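PDB 5NGG: Blr6230 protein from Bradyrhizobium diazoefficiens USDA 110, which acts as a subclass B3 metallo-beta-lactamase, a zinc-dependent hydrolase that probably opens the beta-lactam ring of antibiotics. Local coordinates for residues 60-65 with 164-169; 45-50 with 186-191; 39-44 with 250-255; 33-38 with 74-79. All blocks are in the same frame, centred on the assembly; numbering follows the deposited sequence. Where two conformers were deposited one is given.

Interaction 1: 60-65 with 164-169; sequences IKTSQG and LGDTTL
T62 lies across L164 at about a right angle, its OG1 3.5 Å from L164 CG, while its methyl CG2 rests 3.6 Å from T167 CB. The contact sets two beta hairpin turns against each other, one from each sheet of the alpha-beta/beta-alpha sandwich of the metallo-beta-lactamase fold: a type I turn from T62 to G65 and a type II' turn from L164 to T167. D166 is the polar link. Its CG sits between the backbone N and the carbonyl carbon (chi1 60°), which brings OD1 within 3.0 Å of S63 N in a nearly straight bond (163°). T167 OG1 also donates to OD1, from the opposite face of the carboxylate, so one oxygen is gripped above and below its plane. In return D166 N makes a weak bond to S63 OG, and a water joins D166 OD2 to K61 O. Deeper in, I60 and L169 reach tip to tip, CD1 to CD2 4.0 Å, with I67 and M186 packed around them. T62 OG1 also orders its own turn: it accepts from Q64 N, an ST turn, and donates to G65 O at 2.7 Å, meeting that oxygen from above the carbonyl plane.

Interaction 2: 45-50 with 186-191; sequences DNIYYV and MTVKDG
The carboxylate of D45 is met at OD2 by K189 N, 2.8 Å away and almost straight at 172°; the N-H arrives on the anti side, 35° out of the carboxylate plane. D45 CG is anti to the backbone N (chi1 -165°), and the carboxylate so placed lies beside the first carbons of K189, both side chains pointing the same way, with OD2 3.6 Å from K189 CB. The amide of N46 points OD1 at the methyl M186 CE, 3.8 Å away, and at V188 CG1, 3.9 Å away. A water donates both to this OD1 and to T187 O, so the oxygen has a polar partner, while ND2 is bonded to K61 O of the neighbouring strand 58-62. The pieces belong to different layers of the metallo-beta-lactamase sandwich: strand 47-49 is part of the seven-stranded sheet, strand 182-190 of the five-stranded one, and the two meet here by packed side chains, one aspartate-to-backbone bond and two bridging waters. Between the sheets I47 brings CD1 to V188 CG1 at 3.8 Å, the two side chains crossing at about a right angle, and meets M186 tip to tip, CD1 to SD 4.1 Å; M186 has a second conformer, so its approaches to I47 and N46 hold for one of the two. At the outer end a second water donates to K189 O at 2.7 Å and accepts weakly from D45 N. The ammonium of K189 turns away to a salt bridge with D194.

Interaction 3: 39-44 with 250-255; sequences EPFQLI and AKRAEM
L43 O is met by the methyl M255 CE at 3.5 Å and also accepts a hydrogen bond from N261 ND2; the same CE lies 3.5 Å from Q42 O. M255 thus lays its terminal carbon against two successive carbonyl oxygens of the strand. The larger part of the contact is the pair F41 and R252. With R252 CG pointing away from its backbone N (chi1 174°) and the chain bent at the next bond, the side chain slides along the phenyl ring in the opposite sense to F41 itself. R252 CD sits over the ring centre, 3.6 Å from the centroid and 12° off the normal, a CH-pi contact. The guanidinium runs on toward the F41 stem, its plane only 3° from that of the ring, with NE 3.5 Å from F41 CG and CZ 3.5 Å from F41 CB. Strand 41-44 is an outermost strand of the seven-stranded sheet in the metallo-beta-lactamase fold, with a classic beta bulge where L43 and I44 both face I47. R252 of helix 248-253 and M255, a few residues on, pack against this strand. M255 SD stands obliquely to the F41 ring, 5.0 Å from its centroid, in a Met-aromatic contact, and receives a weak bond from R252 NH2. Y49, on the adjacent strand, also brings its ring against that of F41.

Interaction 4: 33-38 with 74-79; sequences KWTAPF and PQSTGM
The first turn of helix 77-86, which follows strand 65-69 in the metallo-beta-lactamase fold, is met here by the loop between helix 23-30 and strand 41-44. S76 occupies the N-cap position of the helix, yet its hydroxyl makes no capping bond; OG is instead directed at the loop. There it lies 3.6 Å from the methyl T35 CG2 and is hydrogen-bonded to two waters, each 2.7 Å away. One of these waters donates to W34 O and the other to T35 O, so a single serine oxygen is tied through solvent to two successive carbonyl groups. The hydroxyl of T35 is engaged within its own loop, with K32 O. Close by, the W34 ring meets that of H242, a zinc ligand, which places this loop beside the metal site. One turn along the helix, M79 covers the other end of the contact. Its chain is extended through its first two torsions and bends only at the last (-78°), which lays the methyl over the loop backbone. M79 CE comes to 3.5 Å from T35 O and 4.1 Å from P37 CB.

Interactions 1 and 2 both join the two sheets of the sandwich, and they touch each other where M186 packs beside T167 and L169. Each has buried apolar side chains within and, further out, an aspartate that accepts one backbone N-H across the contact. Interaction 3 continues from interaction 2 through the neighbouring strands 41-44 and 47-49, but sets a sheet edge against helix 248-253 and the chain near it, relying on aromatic, guanidinium and sulfur packing. Interaction 4 is a surface contact in which M79 and T35 pack directly and the polar links run through water; its loop runs directly into 39-44. Its segments alternate along the chain with those of the other three, whereas interactions 1, 2 and 3 are nested.

Interaction 1: 60-65 with 164-169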
loop_
_atom_site.group_PDB
_atom_site.type_symbol
_atom_site.label_atom_id
_atom_site.label_comp_id
_atom_site.label_asym_id
_atom_site.label_seq_id
_atom_site.Cartn_x
_atom_site.Cartn_y
_atom_site.Cartn_z
ATOM N N ILE A 60 5.298 9.285 7.920
ATOM C CA ILE A 60 4.989 9.159 9.334
ATOM C C ILE A 60 6.113 9.880 10.082
ATOM O O ILE A 60 7.282 9.518 9.955
ATOM C CB ILE A 60 4.877 7.683 9.755
ATOM C CG1 ILE A 60 3.807 6.931 8.941
ATOM C CG2 ILE A 60 4.548 7.611 11.234
ATOM C CD1 ILE A 60 3.930 5.430 9.010
ATOM N N LYS A 61 5.755 10.932 10.811
ATOM C CA LYS A 61 6.742 11.738 11.508
ATOM C C LYS A 61 7.025 11.150 12.883
ATOM O O LYS A 61 6.114 11.022 13.693
ATOM C CB LYS A 61 6.231 13.167 11.626
ATOM C CG LYS A 61 7.238 14.132 12.224
ATOM C CD LYS A 61 6.663 15.534 12.347
ATOM C CE LYS A 61 7.700 16.553 12.780
ATOM N NZ LYS A 61 7.151 17.939 12.808
ATOM N N THR A 62 8.287 10.813 13.135
ATOM C CA THR A 62 8.701 10.286 14.424
ATOM C C THR A 62 9.711 11.236 15.067
ATOM O O THR A 62 10.287 12.123 14.433
ATOM C CB THR A 62 9.328 8.865 14.333
ATOM O OG1 THR A 62 10.735 8.970 14.078
ATOM C CG2 THR A 62 8.619 8.002 13.275
ATOM N N SER A 63 9.983 10.972 16.334
ATOM C CA SER A 63 10.980 11.713 17.075
ATOM C C SER A 63 12.411 11.493 16.553
ATOM O O SER A 63 13.302 12.216 16.970
ATOM C CB SER A 63 10.919 11.307 18.549
ATOM O OG SER A 63 11.139 9.915 18.656
ATOM N N GLN A 64 12.656 10.471 15.731
ATOM C CA GLN A 64 14.007 10.170 15.225
ATOM C C GLN A 64 14.072 10.161 13.712
ATOM O O GLN A 64 14.977 9.546 13.124
ATOM C CB GLN A 64 14.496 8.838 15.800
ATOM C CG GLN A 64 14.726 8.909 17.304
ATOM C CD GLN A 64 15.921 9.769 17.688
ATOM O OE1 GLN A 64 16.884 9.902 16.926
ATOM N NE2 GLN A 64 15.860 10.362 18.872
ATOM N N GLY A 65 13.125 10.836 13.074
ATOM C CA GLY A 65 13.120 10.929 11.630
ATOM C C GLY A 65 11.806 10.492 11.038
ATOM O O GLY A 65 10.826 10.321 11.734
ATOM N N LEU A 164 10.818 3.286 14.861
ATOM C CA LEU A 164 11.732 4.424 14.679
ATOM C C LEU A 164 11.383 5.462 15.734
ATOM O O LEU A 164 10.252 5.967 15.765
ATOM C CB LEU A 164 11.616 5.041 13.278
ATOM C CG LEU A 164 12.549 6.239 12.982
ATOM C CD1 LEU A 164 14.029 5.857 13.000
ATOM C CD2 LEU A 164 12.203 6.903 11.660
ATOM N N GLY A 165 12.329 5.731 16.633
ATOM C CA GLY A 165 12.081 6.681 17.686
ATOM C C GLY A 165 10.884 6.303 18.537
ATOM O O GLY A 165 10.824 5.210 19.096
ATOM N N ASP A 166 9.922 7.218 18.608
ATOM C CA ASP A 166 8.696 7.067 19.395
ATOM C C ASP A 166 7.543 6.311 18.721
ATOM O O ASP A 166 6.450 6.231 19.286
ATOM C CB ASP A 166 8.181 8.452 19.833
ATOM C CG ASP A 166 7.863 9.381 18.661
ATOM O OD1 ASP A 166 7.980 8.984 17.471
ATOM O OD2 ASP A 166 7.541 10.552 18.940
ATOM N N THR A 167 7.778 5.753 17.533
ATOM C CA THR A 167 6.707 5.206 16.705
ATOM C C THR A 167 6.977 3.750 16.341
ATOM O O THR A 167 8.044 3.421 15.863
ATOM C CB THR A 167 6.558 6.070 15.443
ATOM O OG1 THR A 167 6.190 7.399 15.832
ATOM C CG2 THR A 167 5.501 5.543 14.516
ATOM N N THR A 168 5.997 2.896 16.594
ATOM C CA THR A 168 6.089 1.470 16.269
ATOM C C THR A 168 4.922 1.033 15.377
ATOM O O THR A 168 3.743 1.344 15.645
ATOM C CB THR A 168 6.083 0.643 17.560
ATOM O OG1 THR A 168 7.234 0.988 18.328
ATOM C CG2 THR A 168 6.119 -0.862 17.281
ATOM N N LEU A 169 5.248 0.257 14.339
ATOM C CA LEU A 169 4.242 -0.370 13.491
ATOM C C LEU A 169 4.360 -1.879 13.625
ATOM O O LEU A 169 5.475 -2.414 13.808
ATOM C CB LEU A 169 4.388 0.030 12.021
ATOM C CG LEU A 169 4.209 1.528 11.735
ATOM C CD1 LEU A 169 5.550 2.266 11.669
ATOM C CD2 LEU A 169 3.424 1.751 10.468
HETATM O O HOH W 1 6.042 11.974 16.719
#

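Interaction 2: 45-50 with 186-191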
loop_
_atom_site.group_PDB
_atom_site.type_symbol
_atom_site.label_atom_id
_atom_site.label_comp_id
_atom_site.label_asym_id
_atom_site.label_seq_id
_atom_site.Cartn_x
_atom_site.Cartn_y
_atom_site.Cartn_z
ATOM N N ASP A 45 -2.903 12.865 13.223
ATOM C CA ASP A 45 -1.754 12.876 14.132
ATOM C C ASP A 45 -0.463 12.977 13.288
ATOM O O ASP A 45 -0.296 13.965 12.560
ATOM C CB ASP A 45 -1.825 11.674 15.073
ATOM C CG ASP A 45 -0.903 11.781 16.279
ATOM O OD1 ASP A 45 -0.221 12.822 16.477
ATOM O OD2 ASP A 45 -0.869 10.783 17.048
ATOM N N ASN A 46 0.441 12.000 13.388
ATOM C CA ASN A 46 1.736 12.053 12.721
ATOM C C ASN A 46 1.778 11.361 11.358
ATOM O O ASN A 46 2.856 11.098 10.855
ATOM C CB ASN A 46 2.839 11.534 13.648
ATOM C CG ASN A 46 2.669 10.103 14.099
ATOM O OD1 ASN A 46 1.548 9.605 14.261
ATOM N ND2 ASN A 46 3.794 9.461 14.393
ATOM N N ILE A 47 0.615 11.117 10.756
ATOM C CA ILE A 47 0.478 10.509 9.428
ATOM C C ILE A 47 0.087 11.598 8.425
ATOM O O ILE A 47 -0.948 12.260 8.599
ATOM C CB ILE A 47 -0.555 9.372 9.394
ATOM C CG1 ILE A 47 -0.208 8.257 10.379
ATOM C CG2 ILE A 47 -0.678 8.831 7.969
ATOM C CD1 ILE A 47 -1.278 7.214 10.543
ATOM N N TYR A 48 0.899 11.721 7.373
ATOM C CA TYR A 48 0.734 12.761 6.356
ATOM C C TYR A 48 0.603 12.088 4.983
ATOM O O TYR A 48 1.372 11.174 4.658
ATOM C CB TYR A 48 1.939 13.719 6.319
ATOM C CG TYR A 48 2.157 14.473 7.614
ATOM C CD1 TYR A 48 2.704 13.848 8.730
ATOM C CD2 TYR A 48 1.767 15.812 7.740
ATOM C CE1 TYR A 48 2.862 14.524 9.932
ATOM C CE2 TYR A 48 1.937 16.497 8.937
ATOM C CZ TYR A 48 2.484 15.854 10.022
ATOM O OH TYR A 48 2.636 16.526 11.222
ATOM N N TYR A 49 -0.351 12.554 4.178
ATOM C CA TYR A 49 -0.541 12.059 2.806
ATOM C C TYR A 49 0.339 12.862 1.866
ATOM O O TYR A 49 0.260 14.089 1.864
ATOM C CB TYR A 49 -2.020 12.212 2.405
ATOM C CG TYR A 49 -2.359 11.560 1.089
ATOM C CD1 TYR A 49 -2.136 12.212 -0.129
ATOM C CD2 TYR A 49 -2.898 10.290 1.045
ATOM C CE1 TYR A 49 -2.425 11.610 -1.353
ATOM C CE2 TYR A 49 -3.202 9.685 -0.184
ATOM C CZ TYR A 49 -2.956 10.328 -1.377
ATOM O OH TYR A 49 -3.271 9.654 -2.532
ATOM N N VAL A 50 1.177 12.184 1.067
ATOM C CA VAL A 50 2.089 12.812 0.095
ATOM C C VAL A 50 2.010 12.136 -1.280
ATOM O O VAL A 50 2.914 12.288 -2.113
ATOM C CB VAL A 50 3.554 12.870 0.602
ATOM C CG1 VAL A 50 3.665 13.741 1.842
ATOM C CG2 VAL A 50 4.093 11.478 0.888
ATOM N N MET A 186 -0.664 0.723 13.354
ATOM C CA MET A 186 -0.040 1.640 14.325
ATOM C C MET A 186 -1.093 2.425 15.062
ATOM O O MET A 186 -2.217 2.570 14.603
ATOM C CB MET A 186 0.977 2.591 13.703
ATOM C CG MET A 186 0.401 3.595 12.726
ATOM S SD MET A 186 1.619 4.809 12.155
ATOM C CE MET A 186 1.684 5.895 13.575
ATOM N N THR A 187 -0.709 2.900 16.241
ATOM C CA THR A 187 -1.588 3.696 17.067
ATOM C C THR A 187 -1.280 5.187 16.861
ATOM O O THR A 187 -0.107 5.612 16.813
ATOM C CB THR A 187 -1.348 3.367 18.545
ATOM O OG1 THR A 187 -1.493 1.960 18.709
ATOM C CG2 THR A 187 -2.304 4.105 19.472
ATOM N N VAL A 188 -2.356 5.970 16.796
ATOM C CA VAL A 188 -2.278 7.441 16.775
ATOM C C VAL A 188 -3.160 7.992 17.878
ATOM O O VAL A 188 -3.966 7.252 18.470
ATOM C CB VAL A 188 -2.697 8.052 15.396
ATOM C CG1 VAL A 188 -1.753 7.576 14.298
ATOM C CG2 VAL A 188 -4.147 7.732 15.057
ATOM N N LYS A 189 -3.039 9.291 18.121
ATOM C CA LYS A 189 -3.925 9.999 19.022
ATOM C C LYS A 189 -4.966 10.767 18.232
ATOM O O LYS A 189 -4.663 11.404 17.212
ATOM C CB LYS A 189 -3.158 11.012 19.859
ATOM C CG LYS A 189 -2.015 10.448 20.665
ATOM C CD LYS A 189 -2.398 9.307 21.580
ATOM C CE LYS A 189 -3.478 9.680 22.564
ATOM N NZ LYS A 189 -3.612 8.665 23.648
ATOM N N ASP A 190 -6.178 10.747 18.762
ATOM C CA ASP A 190 -7.232 11.651 18.376
ATOM C C ASP A 190 -7.673 12.319 19.675
ATOM O O ASP A 190 -8.334 11.698 20.528
ATOM C CB ASP A 190 -8.369 10.865 17.757
ATOM C CG ASP A 190 -9.521 11.734 17.392
ATOM O OD1 ASP A 190 -9.310 12.689 16.622
ATOM O OD2 ASP A 190 -10.631 11.471 17.883
ATOM N N GLY A 191 -7.262 13.567 19.870
ATOM C CA GLY A 191 -7.364 14.206 21.178
ATOM C C GLY A 191 -6.577 13.388 22.200
ATOM O O GLY A 191 -5.391 13.094 21.992
HETATM O O HOH W 2 -4.986 13.407 15.466
HETATM O O HOH W 3 1.598 7.830 16.452
#

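Interaction 3: 39-44 with 250-255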
loop_
_atom_site.group_PDB
_atom_site.type_symbol
_atom_site.label_atom_id
_atom_site.label_comp_id
_atom_site.label_asym_id
_atom_site.label_seq_id
_atom_site.Cartn_x
_atom_site.Cartn_y
_atom_site.Cartn_z
ATOM N N GLU A 39 -2.884 17.646 -3.522
ATOM C CA GLU A 39 -2.254 18.466 -2.493
ATOM C C GLU A 39 -1.985 17.632 -1.229
ATOM O O GLU A 39 -2.919 17.028 -0.682
ATOM C CB GLU A 39 -3.156 19.656 -2.153
ATOM C CG GLU A 39 -2.439 20.815 -1.487
ATOM C CD GLU A 39 -1.538 21.568 -2.446
ATOM O OE1 GLU A 39 -1.686 21.387 -3.678
ATOM O OE2 GLU A 39 -0.669 22.326 -1.962
ATOM N N PRO A 40 -0.733 17.636 -0.733
ATOM C CA PRO A 40 -0.443 16.860 0.470
ATOM C C PRO A 40 -1.072 17.474 1.715
ATOM O O PRO A 40 -1.346 18.668 1.750
ATOM C CB PRO A 40 1.081 16.875 0.519
ATOM C CG PRO A 40 1.457 18.159 -0.130
ATOM C CD PRO A 40 0.480 18.283 -1.261
ATOM N N PHE A 41 -1.238 16.656 2.753
ATOM C CA PHE A 41 -1.925 17.121 3.956
ATOM C C PHE A 41 -1.658 16.206 5.132
ATOM O O PHE A 41 -1.321 15.026 5.002
ATOM C CB PHE A 41 -3.442 17.250 3.735
ATOM C CG PHE A 41 -4.163 15.941 3.476
ATOM C CD1 PHE A 41 -4.181 15.358 2.205
ATOM C CD2 PHE A 41 -4.814 15.285 4.517
ATOM C CE1 PHE A 41 -4.846 14.162 1.977
ATOM C CE2 PHE A 41 -5.489 14.088 4.283
ATOM C CZ PHE A 41 -5.495 13.518 3.010
ATOM N N GLN A 42 -1.813 16.763 6.323
ATOM C CA GLN A 42 -1.805 16.008 7.586
ATOM C C GLN A 42 -3.136 15.262 7.696
ATOM O O GLN A 42 -4.198 15.891 7.765
ATOM C CB GLN A 42 -1.615 16.966 8.778
ATOM C CG GLN A 42 -1.495 16.226 10.105
ATOM C CD GLN A 42 -1.396 17.162 11.289
ATOM O OE1 GLN A 42 -1.639 18.363 11.173
ATOM N NE2 GLN A 42 -1.060 16.615 12.437
ATOM N N LEU A 43 -3.088 13.936 7.707
ATOM C CA LEU A 43 -4.271 13.094 7.675
ATOM C C LEU A 43 -4.798 12.830 9.098
ATOM O O LEU A 43 -5.970 13.106 9.393
ATOM C CB LEU A 43 -3.938 11.836 6.858
ATOM C CG LEU A 43 -5.094 10.921 6.526
ATOM C CD1 LEU A 43 -4.767 10.089 5.266
ATOM C CD2 LEU A 43 -5.431 9.984 7.689
ATOM N N ILE A 44 -3.961 12.269 9.972
ATOM C CA ILE A 44 -4.303 12.120 11.398
ATOM C C ILE A 44 -2.996 12.055 12.177
ATOM O O ILE A 44 -2.080 11.348 11.805
ATOM C CB ILE A 44 -5.196 10.888 11.677
ATOM C CG1 ILE A 44 -5.687 10.912 13.132
ATOM C CG2 ILE A 44 -4.507 9.559 11.310
ATOM C CD1 ILE A 44 -6.846 9.957 13.400
ATOM N N ALA A 250 -13.051 12.348 -0.541
ATOM C CA ALA A 250 -14.297 12.737 0.130
ATOM C C ALA A 250 -14.080 13.047 1.604
ATOM O O ALA A 250 -14.692 13.966 2.153
ATOM C CB ALA A 250 -15.357 11.663 -0.054
ATOM N N LYS A 251 -13.225 12.274 2.257
ATOM C CA LYS A 251 -12.885 12.536 3.657
ATOM C C LYS A 251 -12.073 13.818 3.830
ATOM O O LYS A 251 -12.346 14.612 4.726
ATOM C CB LYS A 251 -12.147 11.359 4.253
ATOM C CG LYS A 251 -13.032 10.165 4.547
ATOM C CD LYS A 251 -12.224 8.896 4.748
ATOM C CE LYS A 251 -13.032 7.728 5.271
ATOM N NZ LYS A 251 -12.203 6.492 5.177
ATOM N N ARG A 252 -11.101 14.039 2.950
ATOM C CA ARG A 252 -10.290 15.261 3.029
ATOM C C ARG A 252 -11.184 16.509 2.971
ATOM O O ARG A 252 -10.971 17.472 3.704
ATOM C CB ARG A 252 -9.199 15.262 1.928
ATOM C CG ARG A 252 -8.399 16.567 1.838
ATOM C CD ARG A 252 -7.700 16.920 3.127
ATOM N NE ARG A 252 -6.840 18.080 2.932
ATOM C CZ ARG A 252 -6.519 18.959 3.866
ATOM N NH1 ARG A 252 -5.749 19.987 3.517
ATOM N NH2 ARG A 252 -6.995 18.866 5.104
ATOM N N ALA A 253 -12.189 16.463 2.108
ATOM C CA ALA A 253 -13.160 17.543 1.960
ATOM C C ALA A 253 -13.940 17.856 3.231
ATOM O O ALA A 253 -14.323 19.012 3.485
ATOM C CB ALA A 253 -14.115 17.198 0.852
ATOM N N GLU A 254 -14.190 16.827 4.028
ATOM C CA GLU A 254 -14.920 17.005 5.273
ATOM C C GLU A 254 -14.045 17.430 6.464
ATOM O O GLU A 254 -14.576 17.646 7.539
ATOM C CB GLU A 254 -15.671 15.712 5.608
ATOM C CG GLU A 254 -16.701 15.302 4.568
ATOM N N MET A 255 -12.718 17.544 6.301
ATOM C CA MET A 255 -11.842 17.999 7.400
ATOM C C MET A 255 -12.079 19.462 7.724
ATOM O O MET A 255 -12.093 20.297 6.838
ATOM C CB MET A 255 -10.368 17.812 7.065
ATOM C CG MET A 255 -9.990 16.369 6.888
ATOM S SD MET A 255 -8.234 16.133 6.640
ATOM C CE MET A 255 -7.627 16.048 8.333
#

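Interaction 4: 33-38 with 74-79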
loop_
_atom_site.group_PDB
_atom_site.type_symbol
_atom_site.label_atom_id
_atom_site.label_comp_id
_atom_site.label_asym_id
_atom_site.label_seq_id
_atom_site.Cartn_x
_atom_site.Cartn_y
_atom_site.Cartn_z
ATOM N N LYS A 33 -4.434 9.259 -13.950
ATOM C CA LYS A 33 -4.790 9.578 -12.559
ATOM C C LYS A 33 -3.700 9.173 -11.574
ATOM O O LYS A 33 -3.435 9.879 -10.581
ATOM C CB LYS A 33 -6.093 8.884 -12.161
ATOM N N TRP A 34 -3.040 8.050 -11.851
ATOM C CA TRP A 34 -1.993 7.630 -10.972
ATOM C C TRP A 34 -0.814 8.582 -10.929
ATOM O O TRP A 34 -0.119 8.590 -9.936
ATOM C CB TRP A 34 -1.547 6.229 -11.324
ATOM C CG TRP A 34 -2.542 5.141 -10.949
ATOM C CD1 TRP A 34 -3.853 5.312 -10.616
ATOM C CD2 TRP A 34 -2.306 3.722 -10.920
ATOM N NE1 TRP A 34 -4.440 4.095 -10.359
ATOM C CE2 TRP A 34 -3.511 3.105 -10.531
ATOM C CE3 TRP A 34 -1.188 2.925 -11.169
ATOM C CZ2 TRP A 34 -3.632 1.721 -10.378
ATOM C CZ3 TRP A 34 -1.312 1.547 -11.034
ATOM C CH2 TRP A 34 -2.529 0.966 -10.643
ATOM N N THR A 35 -0.603 9.384 -11.960
ATOM C CA THR A 35 0.498 10.332 -11.992
ATOM C C THR A 35 0.055 11.776 -11.748
ATOM O O THR A 35 0.897 12.652 -11.706
ATOM C CB THR A 35 1.271 10.260 -13.318
ATOM O OG1 THR A 35 0.365 10.517 -14.390
ATOM C CG2 THR A 35 1.945 8.924 -13.508
ATOM N N ALA A 36 -1.246 12.020 -11.548
ATOM C CA ALA A 36 -1.763 13.391 -11.413
ATOM C C ALA A 36 -1.558 13.905 -9.989
ATOM O O ALA A 36 -1.612 13.139 -9.019
ATOM C CB ALA A 36 -3.239 13.452 -11.752
ATOM N N PRO A 37 -1.355 15.221 -9.854
ATOM C CA PRO A 37 -1.093 15.751 -8.520
ATOM C C PRO A 37 -2.281 15.753 -7.557
ATOM O O PRO A 37 -3.443 15.891 -7.963
ATOM C CB PRO A 37 -0.658 17.180 -8.804
ATOM C CG PRO A 37 -1.319 17.524 -10.073
ATOM C CD PRO A 37 -1.260 16.274 -10.878
ATOM N N PHE A 38 -1.968 15.643 -6.263
ATOM C CA PHE A 38 -2.931 15.862 -5.189
ATOM C C PHE A 38 -2.217 16.654 -4.106
ATOM O O PHE A 38 -1.050 16.399 -3.821
ATOM C CB PHE A 38 -3.437 14.539 -4.624
ATOM C CG PHE A 38 -4.662 14.681 -3.765
ATOM C CD1 PHE A 38 -5.934 14.669 -4.338
ATOM C CD2 PHE A 38 -4.564 14.831 -2.384
ATOM C CE1 PHE A 38 -7.061 14.797 -3.549
ATOM C CE2 PHE A 38 -5.707 14.965 -1.604
ATOM C CZ PHE A 38 -6.950 14.957 -2.189
ATOM N N PRO A 74 7.445 4.563 -11.144
ATOM C CA PRO A 74 8.835 4.962 -11.311
ATOM C C PRO A 74 9.015 6.414 -11.790
ATOM O O PRO A 74 9.955 7.089 -11.368
ATOM C CB PRO A 74 9.392 3.924 -12.303
ATOM C CG PRO A 74 8.577 2.714 -12.017
ATOM C CD PRO A 74 7.201 3.214 -11.699
ATOM N N GLN A 75 8.116 6.889 -12.653
ATOM C CA GLN A 75 8.210 8.239 -13.220
ATOM C C GLN A 75 7.793 9.348 -12.245
ATOM O O GLN A 75 7.997 10.528 -12.524
ATOM C CB GLN A 75 7.386 8.336 -14.519
ATOM C CG GLN A 75 5.923 7.920 -14.413
ATOM C CD GLN A 75 5.670 6.479 -14.815
ATOM O OE1 GLN A 75 6.330 5.555 -14.336
ATOM N NE2 GLN A 75 4.695 6.278 -15.689
ATOM N N SER A 76 7.208 8.971 -11.103
ATOM C CA SER A 76 6.612 9.942 -10.183
ATOM C C SER A 76 7.437 10.271 -8.940
ATOM O O SER A 76 6.969 10.979 -8.052
ATOM C CB SER A 76 5.225 9.461 -9.749
ATOM O OG SER A 76 4.368 9.397 -10.862
ATOM N N THR A 77 8.652 9.761 -8.863
ATOM C CA THR A 77 9.447 9.922 -7.639
ATOM C C THR A 77 9.714 11.384 -7.320
ATOM O O THR A 77 9.652 11.775 -6.147
ATOM C CB THR A 77 10.738 9.103 -7.726
ATOM O OG1 THR A 77 10.381 7.753 -8.013
ATOM C CG2 THR A 77 11.525 9.107 -6.425
ATOM N N GLY A 78 9.993 12.192 -8.343
ATOM C CA GLY A 78 10.196 13.609 -8.133
ATOM C C GLY A 78 9.000 14.315 -7.534
ATOM O O GLY A 78 9.155 15.165 -6.681
ATOM N N MET A 79 7.807 13.971 -8.005
ATOM C CA MET A 79 6.562 14.488 -7.461
ATOM C C MET A 79 6.407 14.146 -5.972
ATOM O O MET A 79 6.024 14.978 -5.169
ATOM C CB MET A 79 5.351 13.983 -8.241
ATOM C CG MET A 79 4.038 14.401 -7.622
ATOM S SD MET A 79 2.611 13.836 -8.551
ATOM C CE MET A 79 2.610 15.032 -9.875
HETATM O O HOH W 4 2.564 7.574 -9.932
HETATM O O HOH W 5 3.792 11.910 -11.723
#